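PDB 6BJ5: serine proteinase inhibitor 1 from Myxoma virus, which inhibits serine-type endopeptidases as a poxviral member of the serpin family and is important in virulence. Local coordinates for residues L73-L78 with S118-K123; L78-S83 with T100-V105; S161-Q166 with R178-I183; D184-E189 with C244-P249. All blocks are in the same frame, centred on the assembly; numbering follows the deposited sequence.

Contact 1: residues L73-L78 with S118-K123; sequences LALREL and SYVKDK
Glu77 OE1 is gripped by two hydroxyl groups: the phenol of Tyr119, whose OH donates to it over 2.8 Å, and Thr100 OG1 just before strand 103-105. The phenol comes from above the carboxylate plane, 49° out of it, while the carboxyl carbon lies in the plane of the tyrosine ring, at its edge, with Glu77 CD 3.5 Å from Tyr119 CE1. CG of the acid stands beside the backbone N (chi1 -56°), and a single bend at chi2 turns the carboxylate toward the helix end. The other oxygen belongs to Lys123, which arrives from the opposite direction and forms a salt bridge, Glu77 OE2 to Lys123 NZ 3.1 Å.

In the serpin fold this is the place where helix 112-120, which follows strand 103-105 in the chain, lies against strand 73-81 of the large central sheet. The lysine belongs to the loop that leaves that helix. Glu77 is buried, and the two hydroxyls together with the ammonium group probably help to keep its carboxylate ionised. Two residues earlier in the strand the contact turns apolar. Leu75, with CG anti to the backbone N (chi1 174°), sends CD1 against the aliphatic part of the same lysine, 3.9 Å from Lys123 CG, the two chains crossing at about a right angle. Val120 CG1 sits 4.4 Å from Leu75 CD1, and the same valine also packs on Leu145 of the neighbouring strand 142-153.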
# COMPACT_ATOMS: atom_id res chain seq x y z
N LEU A 73 8.57 7.52 -5.79
CA LEU A 73 8.07 7.72 -7.13
C LEU A 73 6.66 7.15 -7.23
O LEU A 73 6.39 6.05 -6.75
CB LEU A 73 8.99 7.07 -8.16
CG LEU A 73 10.38 7.72 -8.13
CD1 LEU A 73 11.32 7.13 -9.18
CD2 LEU A 73 10.29 9.25 -8.26
N ALA A 74 5.77 7.94 -7.81
CA ALA A 74 4.36 7.60 -7.96
C ALA A 74 3.98 7.82 -9.41
O ALA A 74 4.49 8.74 -10.05
CB ALA A 74 3.47 8.44 -7.04
N LEU A 75 3.08 6.99 -9.92
CA LEU A 75 2.73 7.07 -11.34
C LEU A 75 1.26 6.75 -11.54
O LEU A 75 0.68 5.92 -10.83
CB LEU A 75 3.62 6.12 -12.17
CG LEU A 75 3.33 5.94 -13.66
CD1 LEU A 75 4.58 5.55 -14.38
CD2 LEU A 75 2.28 4.85 -13.89
N ARG A 76 0.65 7.44 -12.51
CA ARG A 76 -0.78 7.29 -12.78
C ARG A 76 -1.03 7.33 -14.28
O ARG A 76 -0.71 8.32 -14.94
CB ARG A 76 -1.59 8.37 -12.07
CG ARG A 76 -1.55 8.24 -10.58
CD ARG A 76 -1.47 9.61 -9.94
NE ARG A 76 -2.46 9.67 -8.89
CZ ARG A 76 -2.92 10.78 -8.36
NH1 ARG A 76 -3.83 10.72 -7.41
NH2 ARG A 76 -2.46 11.94 -8.79
N GLU A 77 -1.63 6.25 -14.79
CA GLU A 77 -1.92 6.09 -16.21
C GLU A 77 -3.32 5.51 -16.32
O GLU A 77 -3.78 4.81 -15.41
CB GLU A 77 -0.92 5.15 -16.92
CG GLU A 77 0.55 5.53 -16.79
CD GLU A 77 0.89 6.89 -17.38
OE1 GLU A 77 0.43 7.22 -18.49
OE2 GLU A 77 1.60 7.66 -16.70
N LEU A 78 -3.98 5.84 -17.43
CA LEU A 78 -5.29 5.29 -17.76
C LEU A 78 -5.22 4.73 -19.18
O LEU A 78 -4.78 5.42 -20.11
CB LEU A 78 -6.38 6.36 -17.63
CG LEU A 78 -7.80 5.97 -18.06
CD1 LEU A 78 -8.34 4.80 -17.24
CD2 LEU A 78 -8.74 7.17 -17.99
N SER A 118 5.53 -2.38 -21.83
CA SER A 118 6.50 -1.56 -22.57
C SER A 118 6.26 -0.07 -22.39
O SER A 118 7.17 0.72 -22.65
CB SER A 118 6.48 -1.92 -24.05
OG SER A 118 6.80 -0.80 -24.86
N TYR A 119 5.07 0.33 -21.95
CA TYR A 119 4.79 1.74 -21.70
C TYR A 119 5.22 2.18 -20.31
O TYR A 119 5.71 3.30 -20.15
CB TYR A 119 3.29 2.03 -21.89
CG TYR A 119 2.88 3.47 -21.63
CD1 TYR A 119 2.50 3.89 -20.36
CD2 TYR A 119 2.86 4.39 -22.66
CE1 TYR A 119 2.14 5.20 -20.13
CE2 TYR A 119 2.50 5.70 -22.44
CZ TYR A 119 2.14 6.10 -21.18
OH TYR A 119 1.78 7.41 -20.98
N VAL A 120 5.04 1.33 -19.28
CA VAL A 120 5.30 1.78 -17.92
C VAL A 120 6.80 1.94 -17.68
O VAL A 120 7.23 2.87 -16.99
CB VAL A 120 4.65 0.84 -16.90
CG1 VAL A 120 5.00 1.26 -15.48
CG2 VAL A 120 3.14 0.86 -17.06
N LYS A 121 7.61 1.03 -18.22
CA LYS A 121 9.06 1.23 -18.25
C LYS A 121 9.46 1.32 -19.73
O LYS A 121 9.18 0.39 -20.47
CB LYS A 121 9.81 0.09 -17.54
CG LYS A 121 10.01 0.26 -16.02
CD LYS A 121 8.91 1.06 -15.35
CE LYS A 121 9.31 1.56 -13.98
NZ LYS A 121 8.42 2.67 -13.58
N ASP A 122 10.08 2.42 -20.19
CA ASP A 122 10.50 3.60 -19.43
C ASP A 122 9.36 4.30 -18.73
O ASP A 122 8.21 4.07 -19.10
CB ASP A 122 11.18 4.62 -20.36
CG ASP A 122 12.66 4.31 -20.62
OD1 ASP A 122 13.41 4.07 -19.65
OD2 ASP A 122 13.06 4.32 -21.80
N LYS A 123 9.69 5.15 -17.74
CA LYS A 123 8.75 5.99 -17.00
C LYS A 123 8.21 5.24 -15.77
O LYS A 123 8.99 4.73 -14.93
CB LYS A 123 7.62 6.48 -17.95
CG LYS A 123 6.34 7.13 -17.42
CD LYS A 123 5.49 7.53 -18.65
CE LYS A 123 4.08 8.02 -18.33
NZ LYS A 123 4.03 9.34 -17.64

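Contact 2: residues L78-S83 with T100-V105; sequences LFVDAS and TSVQRV
Gln103 N donates to Leu78 O almost perfectly straight, at 3.0 Å and 178°, nearly along the C=O axis. At the other end of the ladder Ala82 N reaches Val105 O at 2.8 Å. Between them the backbone bonds of Val80 are weak: its N points at Gln103 O and its O receives Val105 N, both with strongly bent geometry, and CA-H...O contacts such as Arg104 CA to Val80 O (3.2 Å) fill in. The two short strands run in parallel register, their directions 40° apart.

Arg104 bends at chi2 and chi3 and curls across alongside Val80, which brings the edge of its guanidinium to the backbone of the partner strand. NH1 lies 3.0 Å from Asp81 O, in the guanidinium plane, although the position of that nitrogen is less certain. The carboxylate of Asp81 is taken up by backbone N-H groups: OD2 accepts from Ser83 N in an Asx turn and OD1 from Phe107 N.

Side chains pack on both faces. Phe79 and Gln103 run side by side, with Gln103 CB 3.6 Å from Phe79 CD1, on the face covered by helix 112-120. Val80 shares the other face with Arg104, and its CG2 is 3.7 Å from Val102 CG1. Nearby, Leu78 CD2 touches Val102 CG2 at 4.1 Å, and Leu78 also reaches Phe90 and Phe94 of helix 88-98. Strand 73-81, that helix and the parallel edge strand 103-105 together form a beta-alpha-beta crossover at one margin of the central serpin sheet.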
# COMPACT_ATOMS: atom_id res chain seq x y z
N LEU A 78 -3.98 5.84 -17.43
CA LEU A 78 -5.29 5.29 -17.76
C LEU A 78 -5.22 4.73 -19.18
O LEU A 78 -4.78 5.42 -20.11
CB LEU A 78 -6.38 6.36 -17.63
CG LEU A 78 -7.80 5.97 -18.06
CD1 LEU A 78 -8.34 4.80 -17.24
CD2 LEU A 78 -8.74 7.17 -17.99
N PHE A 79 -5.66 3.49 -19.35
CA PHE A 79 -5.64 2.83 -20.65
C PHE A 79 -7.08 2.57 -21.04
O PHE A 79 -7.73 1.69 -20.47
CB PHE A 79 -4.85 1.52 -20.57
CG PHE A 79 -3.43 1.71 -20.16
CD1 PHE A 79 -2.45 1.98 -21.09
CD2 PHE A 79 -3.09 1.69 -18.81
CE1 PHE A 79 -1.15 2.19 -20.69
CE2 PHE A 79 -1.79 1.90 -18.41
CZ PHE A 79 -0.82 2.15 -19.35
N VAL A 80 -7.59 3.32 -22.00
CA VAL A 80 -8.96 3.15 -22.45
C VAL A 80 -8.93 2.53 -23.82
O VAL A 80 -8.13 2.93 -24.68
CB VAL A 80 -9.74 4.47 -22.45
CG1 VAL A 80 -11.16 4.22 -22.92
CG2 VAL A 80 -9.73 5.03 -21.05
N ASP A 81 -9.82 1.56 -24.04
CA ASP A 81 -9.88 0.89 -25.32
C ASP A 81 -10.23 1.88 -26.42
O ASP A 81 -10.95 2.86 -26.20
CB ASP A 81 -10.90 -0.23 -25.28
CG ASP A 81 -10.84 -1.09 -26.52
OD1 ASP A 81 -9.94 -1.95 -26.62
OD2 ASP A 81 -11.66 -0.86 -27.43
N ALA A 82 -9.63 1.68 -27.61
CA ALA A 82 -9.81 2.60 -28.72
C ALA A 82 -11.23 2.64 -29.27
O ALA A 82 -11.57 3.58 -29.98
CB ALA A 82 -8.86 2.27 -29.87
N SER A 83 -12.07 1.65 -28.96
CA SER A 83 -13.48 1.74 -29.34
C SER A 83 -14.24 2.79 -28.53
O SER A 83 -15.26 3.31 -29.00
CB SER A 83 -14.18 0.38 -29.21
OG SER A 83 -13.81 -0.33 -28.04
N THR A 100 -0.15 13.52 -18.05
CA THR A 100 -0.08 12.31 -18.85
C THR A 100 -1.39 12.19 -19.62
O THR A 100 -2.43 12.69 -19.19
CB THR A 100 0.16 11.06 -17.98
OG1 THR A 100 0.51 9.96 -18.82
CG2 THR A 100 -1.08 10.69 -17.19
N SER A 101 -1.32 11.53 -20.78
CA SER A 101 -2.46 11.42 -21.67
C SER A 101 -3.04 10.02 -21.63
O SER A 101 -2.30 9.04 -21.46
CB SER A 101 -2.10 11.78 -23.12
OG SER A 101 -1.96 13.18 -23.26
N VAL A 102 -4.36 9.95 -21.75
CA VAL A 102 -5.02 8.66 -21.85
C VAL A 102 -4.42 7.89 -23.00
O VAL A 102 -4.21 8.43 -24.10
CB VAL A 102 -6.53 8.87 -22.04
CG1 VAL A 102 -7.23 7.52 -22.20
CG2 VAL A 102 -7.10 9.64 -20.87
N GLN A 103 -4.13 6.62 -22.76
CA GLN A 103 -3.48 5.76 -23.75
C GLN A 103 -4.55 4.88 -24.38
O GLN A 103 -5.12 4.01 -23.72
CB GLN A 103 -2.39 4.90 -23.11
CG GLN A 103 -1.31 5.71 -22.43
CD GLN A 103 -0.55 6.56 -23.42
OE1 GLN A 103 -0.07 6.07 -24.44
NE2 GLN A 103 -0.41 7.85 -23.11
N ARG A 104 -4.82 5.09 -25.67
CA ARG A 104 -5.80 4.26 -26.35
C ARG A 104 -5.12 2.94 -26.69
O ARG A 104 -3.95 2.91 -27.09
CB ARG A 104 -6.34 4.93 -27.62
CG ARG A 104 -6.70 6.42 -27.51
CD ARG A 104 -7.70 6.81 -26.45
NE ARG A 104 -8.94 6.04 -26.47
CZ ARG A 104 -10.14 6.57 -26.67
NH1 ARG A 104 -11.20 5.78 -26.64
NH2 ARG A 104 -10.28 7.87 -26.92
N VAL A 105 -5.85 1.85 -26.49
CA VAL A 105 -5.28 0.51 -26.44
C VAL A 105 -6.37 -0.42 -26.97
O VAL A 105 -7.54 -0.05 -27.05
CB VAL A 105 -4.87 0.18 -24.97
CG1 VAL A 105 -6.05 -0.29 -24.19
CG2 VAL A 105 -3.74 -0.81 -24.86

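Contact 3: residues S161-Q166 with R178-I183; sequences SFTTDQ and RMMNKI
Arg178 crosses toward Thr163 and Asp165 on its way from CB to its tip. At CB the chain swings anti to the backbone N (chi1 -153°), and CG then passes the threonine methyl, Arg178 CG to Thr163 CG2 4.0 Å. CD comes within 3.7 Å of Asp165 OD1, and the same Thr163 methyl lies over one face of the guanidinium, near its rim. The tip divides: NH2 is 3.1 Å from Thr163 O, while NH1 makes a salt bridge with Asp165 OD1, modelled rather short at 2.5 Å. As a hydrogen bond it is weak, bent to 128°, and the carboxylate stands 82° from the guanidinium plane.

Asp165 and Arg178 are a non-hydrogen-bonded pair of the beta hairpin of strands 164-170 and 173-185, which in the serpin fold belongs to sheet C. Thr164 and Met179 form the adjacent hydrogen-bonded pair, Thr164 N to Met179 O 2.9 Å and Met179 N to Thr164 O 2.8 Å. On their face Gln166 crosses the methionine at about a right angle, with Gln166 CB 3.6 Å from Met179 CE. The glutamine amide turns back and donates, in its own plane, to Thr164 OG1. Where the strands part, a water takes over: it donates to Thr163 OG1 and accepts from Asn181 N. That threonine hydroxyl is also bonded to Glu303, and Asn181 OD1 receives Gln245 NE2 from strand 243-258.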
# COMPACT_ATOMS: atom_id res chain seq x y z
N SER A 161 26.57 -8.26 10.24
CA SER A 161 27.36 -9.25 10.97
C SER A 161 26.80 -9.56 12.35
O SER A 161 27.15 -10.60 12.92
CB SER A 161 28.81 -8.80 11.09
OG SER A 161 28.88 -7.60 11.85
N PHE A 162 25.92 -8.72 12.90
CA PHE A 162 25.28 -8.99 14.17
C PHE A 162 23.86 -9.52 14.01
O PHE A 162 23.17 -9.79 15.01
CB PHE A 162 25.28 -7.73 15.05
CG PHE A 162 26.64 -7.40 15.63
CD1 PHE A 162 27.08 -8.00 16.78
CD2 PHE A 162 27.48 -6.50 14.99
CE1 PHE A 162 28.34 -7.71 17.29
CE2 PHE A 162 28.74 -6.21 15.51
CZ PHE A 162 29.16 -6.81 16.65
N THR A 163 23.42 -9.71 12.77
CA THR A 163 22.14 -10.35 12.52
C THR A 163 22.25 -11.85 12.80
O THR A 163 23.21 -12.50 12.36
CB THR A 163 21.73 -10.10 11.07
OG1 THR A 163 21.67 -8.68 10.82
CG2 THR A 163 20.39 -10.72 10.78
N THR A 164 21.30 -12.41 13.55
CA THR A 164 21.40 -13.80 13.94
C THR A 164 20.06 -14.50 13.76
O THR A 164 19.00 -13.86 13.76
CB THR A 164 21.80 -13.95 15.41
OG1 THR A 164 20.68 -13.61 16.24
CG2 THR A 164 22.98 -13.01 15.73
N ASP A 165 20.12 -15.81 13.62
CA ASP A 165 18.90 -16.61 13.62
C ASP A 165 18.28 -16.56 15.01
O ASP A 165 18.96 -16.83 16.00
CB ASP A 165 19.20 -18.07 13.24
CG ASP A 165 19.68 -18.21 11.81
OD1 ASP A 165 19.48 -17.27 11.00
OD2 ASP A 165 20.25 -19.28 11.48
N GLN A 166 17.00 -16.22 15.10
CA GLN A 166 16.32 -16.13 16.37
C GLN A 166 14.88 -16.67 16.20
O GLN A 166 14.41 -16.77 15.08
CB GLN A 166 16.28 -14.70 16.92
CG GLN A 166 17.64 -14.08 17.22
CD GLN A 166 18.29 -14.62 18.48
OE1 GLN A 166 17.61 -14.98 19.44
NE2 GLN A 166 19.61 -14.71 18.47
N ARG A 178 15.64 -14.43 10.42
CA ARG A 178 16.88 -13.70 10.32
C ARG A 178 16.67 -12.38 11.05
O ARG A 178 16.06 -11.45 10.50
CB ARG A 178 17.14 -13.50 8.83
CG ARG A 178 18.50 -13.35 8.37
CD ARG A 178 19.28 -14.60 8.46
NE ARG A 178 20.64 -14.14 8.62
CZ ARG A 178 21.43 -14.47 9.62
NH1 ARG A 178 20.98 -15.32 10.55
NH2 ARG A 178 22.64 -13.96 9.68
N MET A 179 17.11 -12.32 12.29
CA MET A 179 16.86 -11.13 13.09
C MET A 179 17.99 -10.12 13.21
O MET A 179 19.11 -10.44 13.59
CB MET A 179 16.40 -11.53 14.50
CG MET A 179 16.12 -10.36 15.42
SD MET A 179 15.58 -10.88 17.06
CE MET A 179 14.09 -11.80 16.65
N MET A 180 17.64 -8.88 12.87
CA MET A 180 18.56 -7.76 12.96
C MET A 180 18.57 -7.20 14.38
O MET A 180 17.63 -7.40 15.16
CB MET A 180 18.14 -6.67 11.96
CG MET A 180 17.95 -7.19 10.55
SD MET A 180 17.59 -5.85 9.40
CE MET A 180 15.97 -5.25 9.93
N ASN A 181 19.66 -6.51 14.72
CA ASN A 181 19.84 -6.05 16.10
C ASN A 181 20.73 -4.82 16.10
O ASN A 181 21.82 -4.84 15.52
CB ASN A 181 20.47 -7.16 16.95
CG ASN A 181 20.66 -6.76 18.42
OD1 ASN A 181 20.33 -5.65 18.84
ND2 ASN A 181 21.21 -7.68 19.19
N LYS A 182 20.26 -3.74 16.73
CA LYS A 182 21.08 -2.53 16.84
C LYS A 182 20.68 -1.71 18.06
O LYS A 182 19.59 -1.88 18.64
CB LYS A 182 20.98 -1.66 15.58
CG LYS A 182 19.74 -0.71 15.59
CD LYS A 182 19.71 0.14 14.34
CE LYS A 182 18.33 0.67 14.05
NZ LYS A 182 18.45 1.93 13.26
N ILE A 183 21.58 -0.80 18.44
CA ILE A 183 21.29 0.23 19.43
C ILE A 183 21.18 1.56 18.70
O ILE A 183 21.98 1.85 17.80
CB ILE A 183 22.35 0.29 20.54
CG1 ILE A 183 22.20 -0.91 21.48
CG2 ILE A 183 22.23 1.60 21.30
CD1 ILE A 183 23.38 -1.14 22.39
O HOH W 1 21.64 -6.62 12.80

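Contact 4: residues D184-E189 with C244-P249; sequences DTLKTE and CQVVMP
Strands 173-185 and 243-258, neighbours in what corresponds to sheet C of the serpin fold, are joined here through a hydrogen-bonded antiparallel pair, Asp184 with Cys244, from which the chain runs on to strand 188-191 of the small sheet, with Leu186 and Thr188 still bonded to Asp242 and Arg240. Asp184 N donates to Cys244 O at 2.8 Å, in the carbonyl plane. The return bond, from Cys244 N to Asp184 O, is modelled at 2.5 Å, so its length is doubtful.

Beyond the pair the two segments meet through side chains. Leu186, its CG beside the backbone N (chi1 -47°), drops CD1 onto Val246 CG2 at 3.5 Å, the two chains crossing at about a right angle. Cys244 SG meets Thr188 OG1 at 3.2 Å. A parallel strand of the other chain pairs with Cys244 to Val247, and its Ile10 packs on both Thr188 and Cys244.

The carboxylate of Asp184 turns away to a salt bridge with Lys182 and a hydrogen bond from His156. With that charge answered there, cohesion rests mainly on two backbone bonds and apolar packing, with the approach of Thr188 OG1 to Cys244 SG beside them.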
# COMPACT_ATOMS: atom_id res chain seq x y z
N ASP A 184 20.15 2.32 19.04
CA ASP A 184 19.86 3.56 18.34
C ASP A 184 18.93 4.36 19.24
O ASP A 184 18.22 3.79 20.08
CB ASP A 184 19.24 3.27 16.96
CG ASP A 184 19.22 4.47 16.03
OD1 ASP A 184 19.51 5.59 16.49
OD2 ASP A 184 18.93 4.27 14.83
N THR A 185 18.97 5.69 19.08
CA THR A 185 18.04 6.61 19.74
C THR A 185 16.96 7.05 18.77
O THR A 185 17.26 7.65 17.72
CB THR A 185 18.74 7.80 20.40
OG1 THR A 185 19.96 7.39 21.03
CG2 THR A 185 17.81 8.59 21.33
N LEU A 186 15.71 6.77 19.16
CA LEU A 186 14.52 6.78 18.34
C LEU A 186 13.33 7.18 19.20
O LEU A 186 13.31 6.92 20.40
CB LEU A 186 14.25 5.38 17.79
CG LEU A 186 15.37 4.57 17.17
CD1 LEU A 186 14.89 3.11 17.06
CD2 LEU A 186 15.81 5.15 15.82
N LYS A 187 12.29 7.71 18.56
CA LYS A 187 11.05 7.99 19.28
C LYS A 187 10.31 6.67 19.55
O LYS A 187 10.26 5.79 18.68
CB LYS A 187 10.18 8.98 18.49
CG LYS A 187 10.86 10.34 18.26
CD LYS A 187 9.98 11.37 17.55
CE LYS A 187 10.84 12.40 16.80
NZ LYS A 187 10.03 13.28 15.92
N THR A 188 9.77 6.53 20.76
CA THR A 188 9.10 5.30 21.19
C THR A 188 8.10 5.65 22.28
O THR A 188 8.15 6.74 22.85
CB THR A 188 10.09 4.28 21.79
OG1 THR A 188 11.35 4.35 21.13
CG2 THR A 188 9.55 2.85 21.67
N GLU A 189 7.21 4.70 22.58
CA GLU A 189 6.31 4.82 23.72
C GLU A 189 5.46 3.56 23.76
O GLU A 189 5.38 2.83 22.76
CB GLU A 189 5.42 6.09 23.67
CG GLU A 189 4.41 6.21 24.82
CD GLU A 189 5.07 6.45 26.18
OE1 GLU A 189 6.28 6.75 26.21
OE2 GLU A 189 4.39 6.30 27.21
N CYS A 244 17.38 3.12 22.39
CA CYS A 244 16.70 1.84 22.23
C CYS A 244 17.62 0.77 21.68
O CYS A 244 18.61 1.05 20.98
CB CYS A 244 15.50 1.91 21.27
SG CYS A 244 14.18 3.01 21.71
N GLN A 245 17.25 -0.46 22.01
CA GLN A 245 17.68 -1.67 21.33
C GLN A 245 16.51 -2.13 20.47
O GLN A 245 15.42 -2.40 20.98
CB GLN A 245 18.11 -2.77 22.31
CG GLN A 245 18.91 -3.87 21.60
CD GLN A 245 19.15 -5.13 22.44
OE1 GLN A 245 18.71 -5.22 23.58
NE2 GLN A 245 19.84 -6.10 21.85
N VAL A 246 16.75 -2.20 19.16
CA VAL A 246 15.76 -2.67 18.19
C VAL A 246 16.20 -4.04 17.70
O VAL A 246 17.31 -4.19 17.17
CB VAL A 246 15.61 -1.68 17.03
CG1 VAL A 246 14.61 -2.16 16.01
CG2 VAL A 246 15.25 -0.33 17.57
N VAL A 247 15.37 -5.05 17.93
CA VAL A 247 15.60 -6.41 17.47
C VAL A 247 14.43 -6.76 16.54
O VAL A 247 13.31 -7.00 17.01
CB VAL A 247 15.72 -7.39 18.63
CG1 VAL A 247 15.93 -8.82 18.13
CG2 VAL A 247 16.81 -6.95 19.61
N MET A 248 14.65 -6.73 15.24
CA MET A 248 13.53 -6.98 14.34
C MET A 248 14.00 -7.80 13.17
O MET A 248 15.19 -7.74 12.78
CB MET A 248 12.91 -5.65 13.87
CG MET A 248 13.71 -4.94 12.81
SD MET A 248 12.88 -3.47 12.21
CE MET A 248 11.36 -4.12 11.54
N PRO A 249 13.13 -8.61 12.57
CA PRO A 249 13.53 -9.49 11.47
C PRO A 249 13.72 -8.74 10.17
O PRO A 249 13.03 -7.77 9.88
CB PRO A 249 12.34 -10.45 11.31
CG PRO A 249 11.33 -10.07 12.38
CD PRO A 249 11.68 -8.68 12.81

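Contact 2 lies on the opposite side of the chain's centre from contacts 3 and 4, about 49 Å from contact 3 between centres, with contact 1 nearer the middle. Contact 2 is nested inside the loop closed by contact 1; they share Leu78, their centres are about 13 Å apart, and the Glu77-Thr100 bond links them. Contacts 3 and 4, also about 13 Å between centres, share strand 173-185 of sheet C and meet through Met180 N to Met248 O at 2.7 Å. In the central sheet, strand 305-314 lies between strands 142-153 and 293-302, consistent with a cleaved serpin whose reactive loop has inserted.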